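Local coordinates for pectate lyase 1 (Juniperus ashei, PDB 1PXZ), which cleaves pectate by calcium-dependent elimination, with low activity, and is a major pollen allergen built on a parallel beta-helix, at residues A[72-78]-A[97-103]; A[41-45]-A[55-61]; A[238-242]-A[327-331]; A[4-8]-A[20-26]. All coordinates share one frame; numbering follows the deposited sequence.

How the contacts relate
The four contacts lie along one parallel beta-helix and its outer coverings. In chain order contact 4 comes first, then contact 2, contact 1 and finally contact 3, each closing before the next opens. Contacts 1 and 2 are neighbours, with centres about 12 Å apart. They touch where S73 N lies 3.0 Å from V43 O, probably hydrogen-bonded, and together build the first turns. Contact 3 sits on the other side of the chain's centre, about 31 Å from contact 1 between centres. Contacts 3 and 4 are about 16 Å apart between centres and meet through F327 CD1 and V26 CG2, so segments from the two ends of the chain join over the beta-helix.

Contact 1 (A[72-78]-A[97-103]); sequences FSQNMNI and ADVHLGN
One face of the F72 ring receives V99 CG2, 3.9 Å from the F72 ring centroid and offset toward the rim, a CH-pi contact between side chains that cross at about a right angle. With V99 CG1 anti to the backbone N (chi1 180°), CG2 is turned over F72 CG while CG1 reaches F72 CE2 and CZ; a branched valine thus spreads two methyls along a flat ring. At the edge of the H100 imidazole, in its plane, lies the carbonyl O of D98. The amide of N77 is almost perpendicular to that ring, with N77 OD1 3.4 Å from H100 CB. Beside them the N75 amide and D98 carboxylate are stacked, their planes 19° apart.

The backbones pair in parallel, a rung-to-rung register of the beta-helix. M76 N donates to D98 O (3.0 Å), H100 N to M76 O (2.9 Å) and I78 N to H100 O (2.8 Å). H100 O also accepts from N103 ND2, which in turn reaches I78 O (3.0 Å) from above its carbonyl plane, so one asparagine amide ties both strands. Buried I78 CB packs on L101 CD2, while N77 and H100 occupy the other face, where polar groups suit.

Segment 72-78 belongs to an IgE-binding region. Strand 99-102 pairs onward with 122-124, where H122 stacks on H100, and L58 of helix 58-63 packs against F72 and I78.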
loop_
_atom_site.group_PDB
_atom_site.type_symbol
_atom_site.label_atom_id
_atom_site.label_comp_id
_atom_site.label_asym_id
_atom_site.label_seq_id
_atom_site.Cartn_x
_atom_site.Cartn_y
_atom_site.Cartn_z
ATOM N N PHE A 72 6.352 -16.583 10.078
ATOM C CA PHE A 72 5.538 -16.914 11.263
ATOM C C PHE A 72 5.422 -18.424 11.436
ATOM O O PHE A 72 5.174 -19.112 10.450
ATOM C CB PHE A 72 4.170 -16.251 11.126
ATOM C CG PHE A 72 4.210 -14.727 11.097
ATOM C CD1 PHE A 72 4.527 -14.065 9.919
ATOM C CD2 PHE A 72 3.931 -13.963 12.208
ATOM C CE1 PHE A 72 4.580 -12.672 9.865
ATOM C CE2 PHE A 72 3.981 -12.581 12.168
ATOM C CZ PHE A 72 4.292 -11.915 10.987
ATOM N N SER A 73 5.615 -18.927 12.652
ATOM C CA SER A 73 5.668 -20.364 12.907
ATOM C C SER A 73 4.301 -21.020 12.870
ATOM O O SER A 73 4.123 -22.241 12.793
ATOM C CB SER A 73 6.312 -20.610 14.282
ATOM O OG SER A 73 5.367 -20.232 15.283
ATOM N N GLN A 74 3.235 -20.247 12.924
ATOM C CA GLN A 74 1.895 -20.795 12.960
ATOM C C GLN A 74 0.873 -19.725 12.597
ATOM O O GLN A 74 1.229 -18.548 12.578
ATOM C CB GLN A 74 1.589 -21.285 14.389
ATOM C CG GLN A 74 1.409 -20.121 15.337
ATOM C CD GLN A 74 0.790 -20.472 16.675
ATOM O OE1 GLN A 74 -0.384 -20.190 16.949
ATOM N NE2 GLN A 74 1.612 -21.087 17.528
ATOM N N ASN A 75 -0.362 -20.155 12.362
ATOM C CA ASN A 75 -1.399 -19.123 12.245
ATOM C C ASN A 75 -1.401 -18.274 13.510
ATOM O O ASN A 75 -1.246 -18.803 14.626
ATOM C CB ASN A 75 -2.775 -19.755 12.074
ATOM C CG ASN A 75 -2.994 -20.524 10.802
ATOM O OD1 ASN A 75 -3.993 -21.239 10.653
ATOM N ND2 ASN A 75 -2.099 -20.413 9.846
ATOM N N MET A 76 -1.603 -16.971 13.381
ATOM C CA MET A 76 -1.553 -16.072 14.521
ATOM C C MET A 76 -2.505 -14.892 14.370
ATOM O O MET A 76 -2.412 -14.224 13.338
ATOM C CB MET A 76 -0.138 -15.490 14.643
ATOM C CG MET A 76 0.825 -16.438 15.327
ATOM S SD MET A 76 2.448 -15.654 15.526
ATOM C CE MET A 76 3.367 -17.123 16.028
ATOM N N ASN A 77 -3.366 -14.651 15.348
ATOM C CA ASN A 77 -4.025 -13.352 15.470
ATOM C C ASN A 77 -3.251 -12.522 16.478
ATOM O O ASN A 77 -3.186 -12.905 17.658
ATOM C CB ASN A 77 -5.493 -13.477 15.876
ATOM C CG ASN A 77 -6.219 -14.397 14.919
ATOM O OD1 ASN A 77 -5.928 -14.393 13.726
ATOM N ND2 ASN A 77 -7.146 -15.222 15.393
ATOM N N ILE A 78 -2.651 -11.432 16.025
ATOM C CA ILE A 78 -1.828 -10.647 16.953
ATOM C C ILE A 78 -2.501 -9.318 17.259
ATOM O O ILE A 78 -2.912 -8.590 16.348
ATOM C CB ILE A 78 -0.413 -10.400 16.385
ATOM C CG1 ILE A 78 0.447 -11.648 16.238
ATOM C CG2 ILE A 78 0.280 -9.328 17.219
ATOM C CD1 ILE A 78 1.660 -11.508 15.344
ATOM N N ALA A 97 1.312 -19.006 6.524
ATOM C CA ALA A 97 0.506 -18.889 7.732
ATOM C C ALA A 97 -0.641 -17.896 7.539
ATOM O O ALA A 97 -0.615 -17.038 6.655
ATOM C CB ALA A 97 1.347 -18.432 8.920
ATOM N N ASP A 98 -1.639 -18.053 8.413
ATOM C CA ASP A 98 -2.734 -17.090 8.453
ATOM C C ASP A 98 -2.432 -16.075 9.538
ATOM O O ASP A 98 -2.756 -16.387 10.689
ATOM C CB ASP A 98 -4.052 -17.775 8.798
ATOM C CG ASP A 98 -4.478 -18.771 7.737
ATOM O OD1 ASP A 98 -3.981 -18.636 6.596
ATOM O OD2 ASP A 98 -5.294 -19.666 8.052
ATOM N N VAL A 99 -1.853 -14.951 9.150
ATOM C CA VAL A 99 -1.484 -13.902 10.094
ATOM C C VAL A 99 -2.433 -12.718 10.002
ATOM O O VAL A 99 -2.591 -12.171 8.911
ATOM C CB VAL A 99 -0.058 -13.430 9.766
ATOM C CG1 VAL A 99 0.375 -12.338 10.718
ATOM C CG2 VAL A 99 0.827 -14.671 9.782
ATOM N N HIS A 100 -3.032 -12.375 11.127
ATOM C CA HIS A 100 -4.001 -11.302 11.249
ATOM C C HIS A 100 -3.499 -10.317 12.291
ATOM O O HIS A 100 -3.337 -10.730 13.445
ATOM C CB HIS A 100 -5.387 -11.815 11.641
ATOM C CG HIS A 100 -6.097 -12.605 10.586
ATOM N ND1 HIS A 100 -5.750 -13.868 10.186
ATOM C CD2 HIS A 100 -7.166 -12.289 9.815
ATOM C CE1 HIS A 100 -6.556 -14.292 9.241
ATOM N NE2 HIS A 100 -7.441 -13.339 8.991
ATOM N N LEU A 101 -3.269 -9.074 11.877
ATOM C CA LEU A 101 -2.911 -7.960 12.738
ATOM C C LEU A 101 -4.079 -6.980 12.845
ATOM O O LEU A 101 -4.918 -6.934 11.939
ATOM C CB LEU A 101 -1.692 -7.187 12.202
ATOM C CG LEU A 101 -0.534 -8.064 11.716
ATOM C CD1 LEU A 101 0.618 -7.244 11.148
ATOM C CD2 LEU A 101 -0.065 -8.936 12.879
ATOM N N GLY A 102 -4.141 -6.189 13.900
ATOM C CA GLY A 102 -5.178 -5.210 14.156
ATOM C C GLY A 102 -6.046 -5.720 15.305
ATOM O O GLY A 102 -5.616 -5.643 16.460
ATOM N N ASN A 103 -7.239 -6.221 14.988
ATOM C CA ASN A 103 -8.003 -6.900 16.053
ATOM C C ASN A 103 -8.272 -6.008 17.253
ATOM O O ASN A 103 -8.244 -6.486 18.396
ATOM C CB ASN A 103 -7.200 -8.135 16.475
ATOM C CG ASN A 103 -6.809 -9.075 15.353
ATOM O OD1 ASN A 103 -7.686 -9.561 14.630
ATOM N ND2 ASN A 103 -5.519 -9.384 15.157
HETATM O O HOH W 1 -4.929 -16.481 12.392
#

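Contact 2 (A[41-45]-A[55-61]); sequences YTVTS and PGTLRYG
The phenol oxygen of Y41 is gripped twice by the segment facing it: Y41 OH donates to T57 O (2.7 Å) and accepts from G56 N (2.8 Å). Its ring stretches there because CG stands anti to the backbone N (chi1 176°), carrying the hydroxyl to the start of helix 58-63. A tyrosine suits this place by joining a long flat body to a polar end. G61 CA rests over one face of the ring, 3.7 Å from its centroid; having no side chain, this glycine lets the helix backbone lie directly on the aromatic. Y60 crosses at about a right angle, with its CD2 3.7 Å from Y41 CE1.

A second shared atom is G56 O. T44 N reaches it in the carbonyl plane on a lone pair (2.9 Å), and S45 N from above that plane (3.2 Å). G56 adopts a positive phi of 104°, easy for glycine. T57 is the N-cap, its OG1 accepting weakly from Y60 N and also hydrogen-bonded to T54 O. Deeper in, V43 CG2 meets L58 CD1 at 4.1 Å.

Strand 39-43 pairs in parallel with 68-72, and helix 58-63 leans L58 on I78 and L84, packing against the first turns of the beta-helix.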
loop_
_atom_site.group_PDB
_atom_site.type_symbol
_atom_site.label_atom_id
_atom_site.label_comp_id
_atom_site.label_asym_id
_atom_site.label_seq_id
_atom_site.Cartn_x
_atom_site.Cartn_y
_atom_site.Cartn_z
ATOM N N TYR A 41 13.923 -14.746 10.393
ATOM C CA TYR A 41 13.497 -14.560 11.776
ATOM C C TYR A 41 12.107 -15.165 11.929
ATOM O O TYR A 41 11.164 -14.796 11.215
ATOM C CB TYR A 41 13.496 -13.076 12.191
ATOM C CG TYR A 41 12.958 -12.840 13.599
ATOM C CD1 TYR A 41 13.804 -12.877 14.699
ATOM C CD2 TYR A 41 11.615 -12.575 13.850
ATOM C CE1 TYR A 41 13.296 -12.659 15.972
ATOM C CE2 TYR A 41 11.088 -12.364 15.102
ATOM C CZ TYR A 41 11.960 -12.411 16.180
ATOM O OH TYR A 41 11.417 -12.190 17.422
ATOM N N THR A 42 11.918 -16.055 12.902
ATOM C CA THR A 42 10.599 -16.675 13.023
ATOM C C THR A 42 9.865 -16.141 14.242
ATOM O O THR A 42 10.432 -16.137 15.343
ATOM C CB THR A 42 10.696 -18.220 13.112
ATOM O OG1 THR A 42 11.350 -18.730 11.939
ATOM C CG2 THR A 42 9.297 -18.819 13.194
ATOM N N VAL A 43 8.638 -15.699 14.022
ATOM C CA VAL A 43 7.747 -15.302 15.103
ATOM C C VAL A 43 7.131 -16.572 15.694
ATOM O O VAL A 43 6.419 -17.278 14.975
ATOM C CB VAL A 43 6.623 -14.338 14.661
ATOM C CG1 VAL A 43 5.737 -14.002 15.846
ATOM C CG2 VAL A 43 7.237 -13.087 14.044
ATOM N N THR A 44 7.464 -16.819 16.968
ATOM C CA THR A 44 6.932 -18.004 17.634
ATOM C C THR A 44 5.930 -17.638 18.721
ATOM O O THR A 44 5.318 -18.525 19.282
ATOM C CB THR A 44 8.075 -18.826 18.266
ATOM O OG1 THR A 44 8.811 -17.964 19.149
ATOM C CG2 THR A 44 9.015 -19.257 17.156
ATOM N N SER A 45 5.760 -16.358 19.014
ATOM C CA SER A 45 4.880 -15.913 20.084
ATOM C C SER A 45 3.989 -14.758 19.644
ATOM O O SER A 45 4.445 -13.926 18.850
ATOM C CB SER A 45 5.714 -15.435 21.276
ATOM O OG SER A 45 4.894 -14.736 22.179
ATOM N N PRO A 55 12.650 -11.835 22.467
ATOM C CA PRO A 55 12.956 -12.720 21.337
ATOM C C PRO A 55 11.805 -13.657 21.024
ATOM O O PRO A 55 11.203 -14.231 21.943
ATOM C CB PRO A 55 14.178 -13.510 21.845
ATOM C CG PRO A 55 14.872 -12.487 22.704
ATOM C CD PRO A 55 13.750 -11.828 23.471
ATOM N N GLY A 56 11.465 -13.787 19.739
ATOM C CA GLY A 56 10.347 -14.652 19.400
ATOM C C GLY A 56 9.097 -13.859 19.068
ATOM O O GLY A 56 8.185 -14.417 18.456
ATOM N N THR A 57 9.023 -12.597 19.471
ATOM C CA THR A 57 7.806 -11.832 19.185
ATOM C C THR A 57 7.968 -11.042 17.896
ATOM O O THR A 57 9.090 -10.876 17.404
ATOM C CB THR A 57 7.438 -10.824 20.298
ATOM O OG1 THR A 57 8.555 -9.954 20.517
ATOM C CG2 THR A 57 7.122 -11.583 21.582
ATOM N N LEU A 58 6.846 -10.543 17.378
ATOM C CA LEU A 58 6.919 -9.774 16.127
ATOM C C LEU A 58 7.677 -8.480 16.334
ATOM O O LEU A 58 8.523 -8.052 15.533
ATOM C CB LEU A 58 5.484 -9.538 15.638
ATOM C CG LEU A 58 5.363 -8.613 14.423
ATOM C CD1 LEU A 58 6.174 -9.167 13.266
ATOM C CD2 LEU A 58 3.893 -8.432 14.039
ATOM N N ARG A 59 7.405 -7.776 17.450
ATOM C CA ARG A 59 8.057 -6.479 17.636
ATOM C C ARG A 59 9.557 -6.632 17.811
ATOM O O ARG A 59 10.319 -5.800 17.329
ATOM C CB ARG A 59 7.477 -5.706 18.819
ATOM C CG ARG A 59 8.057 -4.290 18.966
ATOM C CD ARG A 59 7.446 -3.653 20.218
ATOM N NE ARG A 59 5.986 -3.567 20.142
ATOM C CZ ARG A 59 5.340 -2.536 19.618
ATOM N NH1 ARG A 59 5.991 -1.493 19.112
ATOM N NH2 ARG A 59 4.019 -2.548 19.603
ATOM N N TYR A 60 10.014 -7.687 18.489
ATOM C CA TYR A 60 11.474 -7.861 18.548
ATOM C C TYR A 60 12.068 -7.976 17.158
ATOM O O TYR A 60 13.051 -7.344 16.808
ATOM C CB TYR A 60 11.790 -9.122 19.358
ATOM C CG TYR A 60 13.269 -9.405 19.560
ATOM C CD1 TYR A 60 13.948 -8.893 20.660
ATOM C CD2 TYR A 60 13.983 -10.189 18.662
ATOM C CE1 TYR A 60 15.302 -9.142 20.864
ATOM C CE2 TYR A 60 15.329 -10.440 18.855
ATOM C CZ TYR A 60 15.979 -9.921 19.949
ATOM O OH TYR A 60 17.320 -10.202 20.103
ATOM N N GLY A 61 11.536 -8.837 16.295
ATOM C CA GLY A 61 12.232 -8.924 15.008
ATOM C C GLY A 61 12.086 -7.647 14.201
ATOM O O GLY A 61 13.012 -7.221 13.501
HETATM O O HOH W 2 4.328 -11.294 18.532
#

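Contact 3 (A[238-242]-A[327-331]); sequences VHVAN and FKVEN
H239 and A241, on a strand of the parallel beta-helix, meet F327 and V329 of a late loop that runs over the outside of the coil. The close-packed part centres on V329, between A241 and H239 on one hand and the N242 amide on the other. V329 CG2 lies 3.9 Å from A241 CB and reaches the edge of the H239 ring near its plane, while CG1 slides past the N242 amide. Small A241 suits the strand because its CB sits over one face of the H239 ring yet lets V329 come close. F327 CZ adds a contact 4.1 Å from H239 CE1, the two rings oblique with planes at 49°. F327 holds its ring between backbone N and carbonyl carbon (chi1 62°), which swings it toward the strand.

The imidazole is fixed from outside the segments, ND1 by the Y321 hydroxyl and NE2 by E264, so a buried histidine has both nitrogens satisfied.

The other side is looser. K328 points away and is exposed, and the chain of E330 bends so that its carboxylate leads off; L338 of helix 335-338 packs nearby. On the packed side, by contrast, the buried N242 side chain lies against the loop backbone, its CG 3.7 Å from E330 N and 3.7 Å from V329 CG1.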
loop_
_atom_site.group_PDB
_atom_site.type_symbol
_atom_site.label_atom_id
_atom_site.label_comp_id
_atom_site.label_asym_id
_atom_site.label_seq_id
_atom_site.Cartn_x
_atom_site.Cartn_y
_atom_site.Cartn_z
ATOM N N VAL A 238 1.247 9.612 -9.223
ATOM C CA VAL A 238 0.823 8.242 -8.940
ATOM C C VAL A 238 0.466 7.534 -10.245
ATOM O O VAL A 238 -0.372 8.057 -10.982
ATOM C CB VAL A 238 -0.406 8.152 -8.019
ATOM C CG1 VAL A 238 -0.567 6.693 -7.579
ATOM C CG2 VAL A 238 -0.299 9.068 -6.823
ATOM N N HIS A 239 1.070 6.389 -10.487
ATOM C CA HIS A 239 0.718 5.532 -11.609
ATOM C C HIS A 239 -0.269 4.461 -11.137
ATOM O O HIS A 239 0.097 3.613 -10.322
ATOM C CB HIS A 239 1.974 4.912 -12.226
ATOM C CG HIS A 239 1.745 4.103 -13.457
ATOM N ND1 HIS A 239 2.466 2.983 -13.778
ATOM C CD2 HIS A 239 0.826 4.293 -14.452
ATOM C CE1 HIS A 239 2.024 2.482 -14.923
ATOM N NE2 HIS A 239 1.031 3.263 -15.357
ATOM N N VAL A 240 -1.493 4.518 -11.621
ATOM C CA VAL A 240 -2.545 3.573 -11.207
ATOM C C VAL A 240 -2.794 2.589 -12.334
ATOM O O VAL A 240 -3.457 2.956 -13.307
ATOM C CB VAL A 240 -3.832 4.313 -10.818
ATOM C CG1 VAL A 240 -4.901 3.349 -10.289
ATOM C CG2 VAL A 240 -3.573 5.365 -9.742
ATOM N N ALA A 241 -2.263 1.358 -12.236
ATOM C CA ALA A 241 -2.237 0.474 -13.393
ATOM C C ALA A 241 -2.804 -0.922 -13.181
ATOM O O ALA A 241 -2.400 -1.593 -12.224
ATOM C CB ALA A 241 -0.768 0.309 -13.825
ATOM N N ASN A 242 -3.683 -1.407 -14.044
ATOM C CA ASN A 242 -4.209 -2.768 -14.017
ATOM C C ASN A 242 -4.769 -3.158 -12.642
ATOM O O ASN A 242 -4.534 -4.258 -12.134
ATOM C CB ASN A 242 -3.130 -3.747 -14.448
ATOM C CG ASN A 242 -3.034 -3.820 -15.963
ATOM O OD1 ASN A 242 -3.922 -3.425 -16.728
ATOM N ND2 ASN A 242 -1.915 -4.361 -16.386
ATOM N N PHE A 327 7.227 -1.943 -16.454
ATOM C CA PHE A 327 6.568 -3.221 -16.614
ATOM C C PHE A 327 5.374 -3.082 -17.556
ATOM O O PHE A 327 4.867 -1.977 -17.759
ATOM C CB PHE A 327 6.078 -3.723 -15.258
ATOM C CG PHE A 327 5.053 -2.804 -14.608
ATOM C CD1 PHE A 327 5.455 -1.655 -13.956
ATOM C CD2 PHE A 327 3.709 -3.118 -14.666
ATOM C CE1 PHE A 327 4.531 -0.820 -13.344
ATOM C CE2 PHE A 327 2.770 -2.300 -14.047
ATOM C CZ PHE A 327 3.191 -1.163 -13.378
ATOM N N LYS A 328 4.931 -4.194 -18.102
ATOM C CA LYS A 328 3.838 -4.122 -19.074
ATOM C C LYS A 328 2.484 -3.900 -18.426
ATOM O O LYS A 328 2.127 -4.584 -17.472
ATOM C CB LYS A 328 3.779 -5.438 -19.865
ATOM C CG LYS A 328 2.847 -5.351 -21.069
ATOM C CD LYS A 328 2.953 -6.601 -21.929
ATOM C CE LYS A 328 4.272 -6.671 -22.685
ATOM N NZ LYS A 328 4.998 -7.951 -22.450
ATOM N N VAL A 329 1.715 -2.963 -18.953
ATOM C CA VAL A 329 0.338 -2.750 -18.534
ATOM C C VAL A 329 -0.580 -3.207 -19.661
ATOM O O VAL A 329 -0.432 -2.750 -20.807
ATOM C CB VAL A 329 0.110 -1.278 -18.171
ATOM C CG1 VAL A 329 -1.311 -1.054 -17.662
ATOM C CG2 VAL A 329 1.110 -0.812 -17.112
ATOM N N GLU A 330 -1.501 -4.122 -19.362
ATOM C CA GLU A 330 -2.479 -4.575 -20.350
ATOM C C GLU A 330 -3.695 -3.668 -20.395
ATOM O O GLU A 330 -3.865 -2.809 -19.528
ATOM C CB GLU A 330 -2.971 -5.984 -19.991
ATOM C CG GLU A 330 -1.807 -6.904 -19.655
ATOM C CD GLU A 330 -1.073 -7.342 -20.901
ATOM O OE1 GLU A 330 -1.702 -7.252 -21.979
ATOM O OE2 GLU A 330 0.101 -7.754 -20.796
ATOM N N ASN A 331 -4.536 -3.879 -21.406
ATOM C CA ASN A 331 -5.817 -3.213 -21.494
ATOM C C ASN A 331 -6.707 -3.499 -20.283
ATOM O O ASN A 331 -6.594 -4.578 -19.705
ATOM C CB ASN A 331 -6.563 -3.723 -22.734
ATOM C CG ASN A 331 -7.836 -2.907 -22.905
ATOM O OD1 ASN A 331 -8.859 -3.184 -22.276
ATOM N ND2 ASN A 331 -7.732 -1.893 -23.757
#

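Contact 4 (A[4-8]-A[20-26]); sequences IDSCW and KLADCAV
A disulfide between C7 and C24 pins the short helix 5-9 to the loop before the first strand of the parallel beta-helix, making this a covalent clasp within the N-terminal covering of the coil. C7 SG and C24 SG are 2.1 Å apart, with the bridge twisted to a chi3 of -71°. C7 reaches across because its sulfur stands anti to the backbone N (chi1 171°).

Next to the bridge L21 CD1 lies over one face of W8, 3.6 Å from the centroid of the five-membered ring and 3.5 Å from W8 NE1, a CH-pi contact; the carbonyl O of D5 lies farther off, toward the rim of the opposite face. C24 SG sits at the ring's edge, 5.2 Å from the same centroid, a sulfur-aromatic contact. A broad indole suits a place where a methyl, a sulfur and, beyond the segments, the cation of R95 all meet it.

On the more exposed side K20 NZ makes a weak hydrogen bond to C7 O at 3.5 Å, and a water bridges the same two atoms; its stronger partner is D11 in a salt bridge. Inward, the covering rests on the beta-helix: I4 and L21 both touch W162. Two branched apolar chains cross obliquely where buried I4 CG1 approaches V26 CG2 to 3.5 Å.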
loop_
_atom_site.group_PDB
_atom_site.type_symbol
_atom_site.label_atom_id
_atom_site.label_comp_id
_atom_site.label_asym_id
_atom_site.label_seq_id
_atom_site.Cartn_x
_atom_site.Cartn_y
_atom_site.Cartn_z
ATOM N N ILE A 4 4.351 -9.199 -11.830
ATOM C CA ILE A 4 5.055 -9.355 -10.542
ATOM C C ILE A 4 5.027 -10.824 -10.170
ATOM O O ILE A 4 6.038 -11.479 -9.954
ATOM C CB ILE A 4 4.435 -8.498 -9.441
ATOM C CG1 ILE A 4 4.516 -6.987 -9.735
ATOM C CG2 ILE A 4 5.065 -8.823 -8.100
ATOM C CD1 ILE A 4 3.807 -6.113 -8.715
ATOM N N ASP A 5 3.827 -11.400 -10.115
ATOM C CA ASP A 5 3.733 -12.775 -9.620
ATOM C C ASP A 5 4.432 -13.749 -10.538
ATOM O O ASP A 5 4.925 -14.806 -10.127
ATOM C CB ASP A 5 2.254 -13.136 -9.499
ATOM C CG ASP A 5 1.571 -12.548 -8.279
ATOM O OD1 ASP A 5 2.169 -11.763 -7.537
ATOM O OD2 ASP A 5 0.399 -12.883 -8.031
ATOM N N SER A 6 4.447 -13.423 -11.841
ATOM C CA SER A 6 5.063 -14.397 -12.754
ATOM C C SER A 6 6.539 -14.629 -12.435
ATOM O O SER A 6 7.086 -15.698 -12.682
ATOM C CB SER A 6 4.911 -13.938 -14.216
ATOM O OG SER A 6 5.776 -12.824 -14.415
ATOM N N CYS A 7 7.161 -13.626 -11.868
ATOM C CA CYS A 7 8.591 -13.591 -11.574
ATOM C C CYS A 7 8.921 -14.550 -10.443
ATOM O O CYS A 7 9.986 -15.166 -10.504
ATOM C CB CYS A 7 8.988 -12.153 -11.241
ATOM S SG CYS A 7 10.653 -11.866 -10.600
ATOM N N TRP A 8 8.076 -14.732 -9.427
ATOM C CA TRP A 8 8.466 -15.641 -8.343
ATOM C C TRP A 8 7.552 -16.842 -8.221
ATOM O O TRP A 8 7.752 -17.769 -7.421
ATOM C CB TRP A 8 8.510 -14.878 -7.014
ATOM C CG TRP A 8 7.201 -14.340 -6.554
ATOM C CD1 TRP A 8 6.724 -13.096 -6.916
ATOM C CD2 TRP A 8 6.208 -14.920 -5.707
ATOM N NE1 TRP A 8 5.497 -12.884 -6.339
ATOM C CE2 TRP A 8 5.157 -13.986 -5.593
ATOM C CE3 TRP A 8 6.094 -16.134 -5.029
ATOM C CZ2 TRP A 8 4.020 -14.241 -4.827
ATOM C CZ3 TRP A 8 4.964 -16.397 -4.266
ATOM C CH2 TRP A 8 3.942 -15.442 -4.177
ATOM N N LYS A 20 13.219 -15.081 -3.104
ATOM C CA LYS A 20 13.086 -14.771 -4.529
ATOM C C LYS A 20 12.080 -13.645 -4.740
ATOM O O LYS A 20 12.229 -12.860 -5.672
ATOM C CB LYS A 20 12.636 -16.008 -5.291
ATOM C CG LYS A 20 12.554 -15.835 -6.797
ATOM C CD LYS A 20 12.409 -17.185 -7.471
ATOM C CE LYS A 20 12.694 -17.057 -8.966
ATOM N NZ LYS A 20 11.857 -18.007 -9.751
ATOM N N LEU A 21 11.069 -13.581 -3.880
ATOM C CA LEU A 21 10.086 -12.490 -3.930
ATOM C C LEU A 21 10.736 -11.128 -4.081
ATOM O O LEU A 21 10.280 -10.263 -4.833
ATOM C CB LEU A 21 9.236 -12.532 -2.647
ATOM C CG LEU A 21 8.181 -11.431 -2.513
ATOM C CD1 LEU A 21 7.066 -11.621 -3.530
ATOM C CD2 LEU A 21 7.640 -11.382 -1.092
ATOM N N ALA A 22 11.845 -10.905 -3.379
ATOM C CA ALA A 22 12.427 -9.572 -3.361
ATOM C C ALA A 22 13.042 -9.187 -4.711
ATOM O O ALA A 22 13.334 -8.012 -4.924
ATOM C CB ALA A 22 13.476 -9.451 -2.259
ATOM N N ASP A 23 13.225 -10.128 -5.619
ATOM C CA ASP A 23 13.770 -9.787 -6.933
ATOM C C ASP A 23 12.687 -9.336 -7.899
ATOM O O ASP A 23 12.968 -9.077 -9.072
ATOM C CB ASP A 23 14.465 -10.994 -7.577
ATOM C CG ASP A 23 15.627 -11.521 -6.758
ATOM O OD1 ASP A 23 16.210 -10.729 -5.996
ATOM O OD2 ASP A 23 15.948 -12.723 -6.870
ATOM N N CYS A 24 11.433 -9.254 -7.468
ATOM C CA CYS A 24 10.341 -9.205 -8.440
ATOM C C CYS A 24 9.490 -7.955 -8.367
ATOM O O CYS A 24 8.455 -7.889 -9.057
ATOM C CB CYS A 24 9.465 -10.450 -8.210
ATOM S SG CYS A 24 10.388 -11.994 -8.525
ATOM N N ALA A 25 9.891 -6.974 -7.578
ATOM C CA ALA A 25 9.100 -5.743 -7.508
ATOM C C ALA A 25 9.217 -4.949 -8.816
ATOM O O ALA A 25 10.284 -4.968 -9.436
ATOM C CB ALA A 25 9.548 -4.893 -6.326
ATOM N N VAL A 26 8.145 -4.278 -9.199
ATOM C CA VAL A 26 8.070 -3.417 -10.376
ATOM C C VAL A 26 7.582 -2.036 -9.932
ATOM O O VAL A 26 7.116 -1.861 -8.799
ATOM C CB VAL A 26 7.182 -3.938 -11.521
ATOM C CG1 VAL A 26 7.661 -5.328 -11.961
ATOM C CG2 VAL A 26 5.710 -4.002 -11.156
HETATM O O HOH W 3 9.683 -18.182 -10.965
#